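Local coordinates for cytoplasmic Protein STM1381 (Salmonella enterica subsp. enterica serovar Typhimurium, PDB 3SOZ), which is of unknown function but probably adopts the fold of a class I glutamine amidotransferase-like domain, at residues A[113-118]-A[240-245]; A[201-206]-A[212-217]. One frame throughout, in Å; residues are numbered along the deposited sequence.

Contact 1. Residues A[113-118]-A[240-245]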
loop_
_atom_site.group_PDB
_atom_site.type_symbol
_atom_site.label_atom_id
_atom_site.label_comp_id
_atom_site.label_asym_id
_atom_site.label_seq_id
_atom_site.Cartn_x
_atom_site.Cartn_y
_atom_site.Cartn_z
ATOM N N GLY A 113 -23.521 -5.692 -20.623
ATOM C CA GLY A 113 -22.126 -6.212 -20.578
ATOM C C GLY A 113 -21.043 -5.270 -19.988
ATOM O O GLY A 113 -21.079 -4.038 -20.179
ATOM N N LEU A 114 -20.098 -5.873 -19.268
ATOM C CA LEU A 114 -18.930 -5.187 -18.695
ATOM C C LEU A 114 -17.603 -5.724 -19.196
ATOM O O LEU A 114 -17.343 -6.962 -19.157
ATOM C CB LEU A 114 -18.900 -5.379 -17.187
ATOM C CG LEU A 114 -17.798 -4.646 -16.418
ATOM C CD1 LEU A 114 -17.921 -3.125 -16.634
ATOM C CD2 LEU A 114 -17.905 -4.978 -14.935
ATOM N N LEU A 115 -16.736 -4.804 -19.595
ATOM C CA LEU A 115 -15.327 -5.169 -19.774
ATOM C C LEU A 115 -14.382 -4.336 -18.894
ATOM O O LEU A 115 -14.450 -3.109 -18.875
ATOM C CB LEU A 115 -14.915 -5.088 -21.258
ATOM C CG LEU A 115 -13.413 -5.139 -21.572
ATOM C CD1 LEU A 115 -12.906 -6.575 -21.459
ATOM C CD2 LEU A 115 -13.109 -4.561 -22.960
HETATM N N MSE A 116 -13.511 -5.016 -18.161
HETATM C CA MSE A 116 -12.414 -4.350 -17.488
HETATM C C MSE A 116 -11.084 -4.731 -18.123
HETATM O O MSE A 116 -10.750 -5.921 -18.241
HETATM C CB MSE A 116 -12.395 -4.631 -15.978
HETATM C CG MSE A 116 -11.241 -3.893 -15.213
HETATM SE SE MSE A 116 -11.394 -3.926 -13.233
HETATM C CE MSE A 116 -12.435 -2.306 -13.100
ATOM N N ILE A 117 -10.342 -3.699 -18.526
ATOM C CA ILE A 117 -8.990 -3.847 -19.064
ATOM C C ILE A 117 -7.974 -3.511 -17.985
ATOM O O ILE A 117 -8.075 -2.473 -17.319
ATOM C CB ILE A 117 -8.776 -2.924 -20.257
ATOM C CG1 ILE A 117 -9.917 -3.146 -21.257
ATOM C CG2 ILE A 117 -7.371 -3.143 -20.854
ATOM C CD1 ILE A 117 -10.037 -2.088 -22.339
ATOM N N GLY A 118 -6.992 -4.387 -17.813
ATOM C CA GLY A 118 -5.966 -4.194 -16.764
ATOM C C GLY A 118 -5.037 -3.014 -16.949
ATOM O O GLY A 118 -5.139 -2.260 -17.915
ATOM N N CYS A 240 -13.066 -5.378 -31.009
ATOM C CA CYS A 240 -14.392 -5.489 -31.557
ATOM C C CYS A 240 -15.030 -6.842 -31.193
ATOM O O CYS A 240 -16.142 -6.875 -30.664
ATOM C CB CYS A 240 -14.357 -5.239 -33.057
ATOM S SG CYS A 240 -14.016 -3.469 -33.473
ATOM N N ASN A 241 -14.328 -7.944 -31.413
ATOM C CA ASN A 241 -14.872 -9.234 -31.022
ATOM C C ASN A 241 -15.160 -9.328 -29.542
ATOM O O ASN A 241 -16.127 -9.977 -29.155
ATOM C CB ASN A 241 -13.927 -10.376 -31.357
ATOM C CG ASN A 241 -14.086 -10.903 -32.787
ATOM O OD1 ASN A 241 -14.195 -10.154 -33.755
ATOM N ND2 ASN A 241 -14.044 -12.225 -32.913
ATOM N N VAL A 242 -14.316 -8.726 -28.704
ATOM C CA VAL A 242 -14.488 -8.825 -27.257
ATOM C C VAL A 242 -15.813 -8.159 -26.880
ATOM O O VAL A 242 -16.596 -8.657 -26.054
ATOM C CB VAL A 242 -13.331 -8.119 -26.490
ATOM C CG1 VAL A 242 -13.460 -8.349 -24.970
ATOM C CG2 VAL A 242 -11.998 -8.630 -26.957
ATOM N N LEU A 243 -16.024 -7.010 -27.501
ATOM C CA LEU A 243 -17.198 -6.206 -27.287
ATOM C C LEU A 243 -18.443 -6.916 -27.811
ATOM O O LEU A 243 -19.337 -7.222 -27.040
ATOM C CB LEU A 243 -16.994 -4.841 -27.936
ATOM C CG LEU A 243 -16.631 -3.666 -27.014
ATOM C CD1 LEU A 243 -16.022 -4.083 -25.676
ATOM C CD2 LEU A 243 -15.705 -2.747 -27.749
ATOM N N HIS A 244 -18.494 -7.219 -29.106
ATOM C CA HIS A 244 -19.584 -8.055 -29.616
ATOM C C HIS A 244 -19.854 -9.276 -28.712
ATOM O O HIS A 244 -20.995 -9.551 -28.392
ATOM C CB HIS A 244 -19.397 -8.439 -31.097
ATOM C CG HIS A 244 -19.531 -7.279 -32.047
ATOM N ND1 HIS A 244 -18.594 -6.997 -33.025
ATOM C CD2 HIS A 244 -20.490 -6.325 -32.163
ATOM C CE1 HIS A 244 -18.974 -5.929 -33.707
ATOM N NE2 HIS A 244 -20.121 -5.501 -33.204
ATOM N N THR A 245 -18.827 -9.963 -28.246
ATOM C CA THR A 245 -19.051 -11.092 -27.339
ATOM C C THR A 245 -19.865 -10.741 -26.079
ATOM O O THR A 245 -20.666 -11.559 -25.612
ATOM C CB THR A 245 -17.740 -11.745 -26.942
ATOM O OG1 THR A 245 -16.967 -11.946 -28.122
ATOM C CG2 THR A 245 -17.958 -13.072 -26.251
#
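In the helix turn that brings Val242 and Leu243 onto Leu115, the carbonyl O of Asn241 accepts the backbone N of Thr245 at 2.8 Å in the regular helical pattern. A hydrogen bond from Thr245 OG1 to the same oxygen is doubtful, being modelled implausibly short. No hydrogen bond crosses from strand 113-117 to this helix. The strand's contribution is Leu115, whose CG lies anti to the backbone N (chi1 167°) and beside the carbonyl carbon, and whose two methyls take separate partners: CD1 meets Val242 CG1 at 4.0 Å, and CD2 meets Leu243 CD1, also at 4.0 Å. In each pair the side chains cross at about a right angle, so branch ends touch rather than lengths of chain. Both Leu115 and Val242 also pack on Cys214 of the adjoining strand 211-216. Leu114, the residue before it, instead packs on Ile104 and Val108 of helix 100-109, which places this strand in the middle layer of an alpha/beta/alpha sandwich. With three buried side chains and a total interface of 102 Å², the contact is small and wholly apolar; with no hydrogen bond between the segments, the helix rests on the sheet here through methyl contacts.

Contact 2. Residues A[201-206]-A[212-217]; sequences PLLVMG and KVCCFA
Leu202 lies over one face of the Phe216 ring: its CD2 stands 4.0 Å from the ring centroid and 23° off the normal, a CH-pi contact offset toward the rim, while its CD1 meets CE1 of the same ring at 3.6 Å. The two side chains run side by side and point the same way. Leu203 CG approaches the ring at its edge, and Leu203 CD2 packs on Cys214 SG at 3.5 Å. Met205, bent at chi2, brings its CE across to Cys214 CB at 3.5 Å.

The backbone evidence is that of an antiparallel hairpin. Val204 and Cys215 form a hydrogen-bonded pair, with Val204 N to Cys215 O at 3.0 Å and Cys215 N to Val204 O at 3.1 Å, both near straight (170°). Gly206 and Val213 form the next hydrogen-bonded pair, Gly206 N to Val213 O at 3.0 Å and Val213 N returning to Gly206 O. At the corner, around Leu202 and Leu203, Ala217 N bonds Leu202 O at 2.9 Å.

Leu203, Met205, Cys214 and Phe216 share one face of the sheet. Helix 235-246 packs there, with Trp239 edge-to-face on Phe216, and Thr245 and Ile246 on Met205. On the other face Val204, Val213 and Cys215 pack against Pro142. Strand 192-197 flanks the hairpin beyond strand 200-208, and strand 113-117 beyond strand 211-216.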
loop_
_atom_site.group_PDB
_atom_site.type_symbol
_atom_site.label_atom_id
_atom_site.label_comp_id
_atom_site.label_asym_id
_atom_site.label_seq_id
_atom_site.Cartn_x
_atom_site.Cartn_y
_atom_site.Cartn_z
ATOM N N PRO A 201 -4.100 -16.329 -15.987
ATOM C CA PRO A 201 -5.205 -15.890 -16.869
ATOM C C PRO A 201 -4.925 -14.613 -17.609
ATOM O O PRO A 201 -4.351 -13.696 -17.049
ATOM C CB PRO A 201 -6.338 -15.630 -15.895
ATOM C CG PRO A 201 -6.048 -16.475 -14.733
ATOM C CD PRO A 201 -4.585 -16.736 -14.660
ATOM N N LEU A 202 -5.350 -14.506 -18.845
ATOM C CA LEU A 202 -5.220 -13.246 -19.508
ATOM C C LEU A 202 -6.566 -12.755 -20.024
ATOM O O LEU A 202 -6.836 -11.554 -20.008
ATOM C CB LEU A 202 -4.186 -13.337 -20.616
ATOM C CG LEU A 202 -3.726 -12.112 -21.450
ATOM C CD1 LEU A 202 -4.191 -12.152 -22.907
ATOM C CD2 LEU A 202 -3.977 -10.720 -20.813
ATOM N N LEU A 203 -7.413 -13.679 -20.479
ATOM C CA LEU A 203 -8.721 -13.333 -21.034
ATOM C C LEU A 203 -9.685 -14.235 -20.338
ATOM O O LEU A 203 -9.621 -15.443 -20.486
ATOM C CB LEU A 203 -8.787 -13.622 -22.522
ATOM C CG LEU A 203 -9.375 -12.516 -23.386
ATOM C CD1 LEU A 203 -9.855 -13.083 -24.703
ATOM C CD2 LEU A 203 -10.494 -11.779 -22.664
ATOM N N VAL A 204 -10.530 -13.659 -19.506
ATOM C CA VAL A 204 -11.469 -14.450 -18.758
ATOM C C VAL A 204 -12.858 -13.962 -19.062
ATOM O O VAL A 204 -13.151 -12.748 -19.042
ATOM C CB VAL A 204 -11.165 -14.430 -17.262
ATOM C CG1 VAL A 204 -12.166 -15.247 -16.495
ATOM C CG2 VAL A 204 -9.805 -14.976 -17.042
HETATM N N MSE A 205 -13.697 -14.944 -19.379
HETATM C CA MSE A 205 -15.093 -14.716 -19.667
HETATM C C MSE A 205 -15.962 -15.236 -18.558
HETATM O O MSE A 205 -15.638 -16.224 -17.885
HETATM C CB MSE A 205 -15.462 -15.424 -20.939
HETATM C CG MSE A 205 -16.284 -14.580 -21.789
HETATM SE SE MSE A 205 -15.039 -13.416 -22.656
HETATM C CE MSE A 205 -16.345 -12.027 -23.132
ATOM N N GLY A 206 -17.084 -14.577 -18.365
ATOM C CA GLY A 206 -17.987 -14.980 -17.286
ATOM C C GLY A 206 -19.339 -14.348 -17.480
ATOM O O GLY A 206 -19.568 -13.703 -18.500
ATOM N N LYS A 212 -23.107 -10.418 -19.373
ATOM C CA LYS A 212 -21.778 -10.933 -19.741
ATOM C C LYS A 212 -20.582 -10.045 -19.293
ATOM O O LYS A 212 -20.544 -8.835 -19.570
ATOM C CB LYS A 212 -21.749 -11.140 -21.252
ATOM C CG LYS A 212 -22.905 -12.018 -21.734
ATOM C CD LYS A 212 -22.825 -12.356 -23.243
ATOM C CE LYS A 212 -24.225 -12.587 -23.844
ATOM N NZ LYS A 212 -25.056 -11.315 -23.958
ATOM N N VAL A 213 -19.609 -10.650 -18.615
ATOM C CA VAL A 213 -18.422 -9.924 -18.124
ATOM C C VAL A 213 -17.144 -10.409 -18.763
ATOM O O VAL A 213 -16.951 -11.604 -18.983
ATOM C CB VAL A 213 -18.180 -10.060 -16.579
ATOM C CG1 VAL A 213 -17.416 -8.843 -16.046
ATOM C CG2 VAL A 213 -19.454 -10.195 -15.832
ATOM N N CYS A 214 -16.233 -9.477 -18.997
ATOM C CA CYS A 214 -14.925 -9.838 -19.503
ATOM C C CYS A 214 -13.791 -9.045 -18.812
ATOM O O CYS A 214 -13.888 -7.828 -18.606
ATOM C CB CYS A 214 -14.917 -9.653 -21.017
ATOM S SG CYS A 214 -13.384 -10.032 -21.825
ATOM N N CYS A 215 -12.744 -9.777 -18.439
ATOM C CA CYS A 215 -11.520 -9.238 -17.891
ATOM C C CYS A 215 -10.369 -9.533 -18.815
ATOM O O CYS A 215 -10.151 -10.674 -19.218
ATOM C CB CYS A 215 -11.222 -9.889 -16.572
ATOM S SG CYS A 215 -12.403 -9.398 -15.365
ATOM N N PHE A 216 -9.633 -8.489 -19.151
ATOM C CA PHE A 216 -8.418 -8.626 -19.905
ATOM C C PHE A 216 -7.298 -8.159 -18.974
ATOM O O PHE A 216 -7.345 -7.036 -18.466
ATOM C CB PHE A 216 -8.502 -7.795 -21.203
ATOM C CG PHE A 216 -7.256 -7.838 -22.010
ATOM C CD1 PHE A 216 -6.965 -8.944 -22.802
ATOM C CD2 PHE A 216 -6.324 -6.813 -21.920
ATOM C CE1 PHE A 216 -5.769 -9.000 -23.517
ATOM C CE2 PHE A 216 -5.139 -6.866 -22.635
ATOM C CZ PHE A 216 -4.861 -7.955 -23.428
ATOM N N ALA A 217 -6.310 -9.018 -18.740
ATOM C CA ALA A 217 -5.366 -8.837 -17.615
ATOM C C ALA A 217 -4.214 -7.883 -17.877
ATOM O O ALA A 217 -3.359 -7.710 -17.007
ATOM C CB ALA A 217 -4.817 -10.161 -17.135
#

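Overall arrangement
After strands 5-10, 48-53 and 73-77 the chain adds strand 113-117, the first segment of contact 1, then crosses the antiparallel strands of the same mixed sheet before turning back as the hairpin of contact 2, whose segments are separated by five residues, a tight hairpin connection. Helix 235-246 follows and closes the much longer loop of contact 1, 121 residues between segments, with contact 2 nested inside it. The centres lie 8 Å apart. Strands 113-117 and 211-216 are parallel neighbours, joined by probable hydrogen bonds from Cys214 N to Leu114 O and from Gly118 N to Phe216 O. Strand 211-216 thus links the parallel strands to the antiparallel ones, and the C-terminal helix packs across that junction.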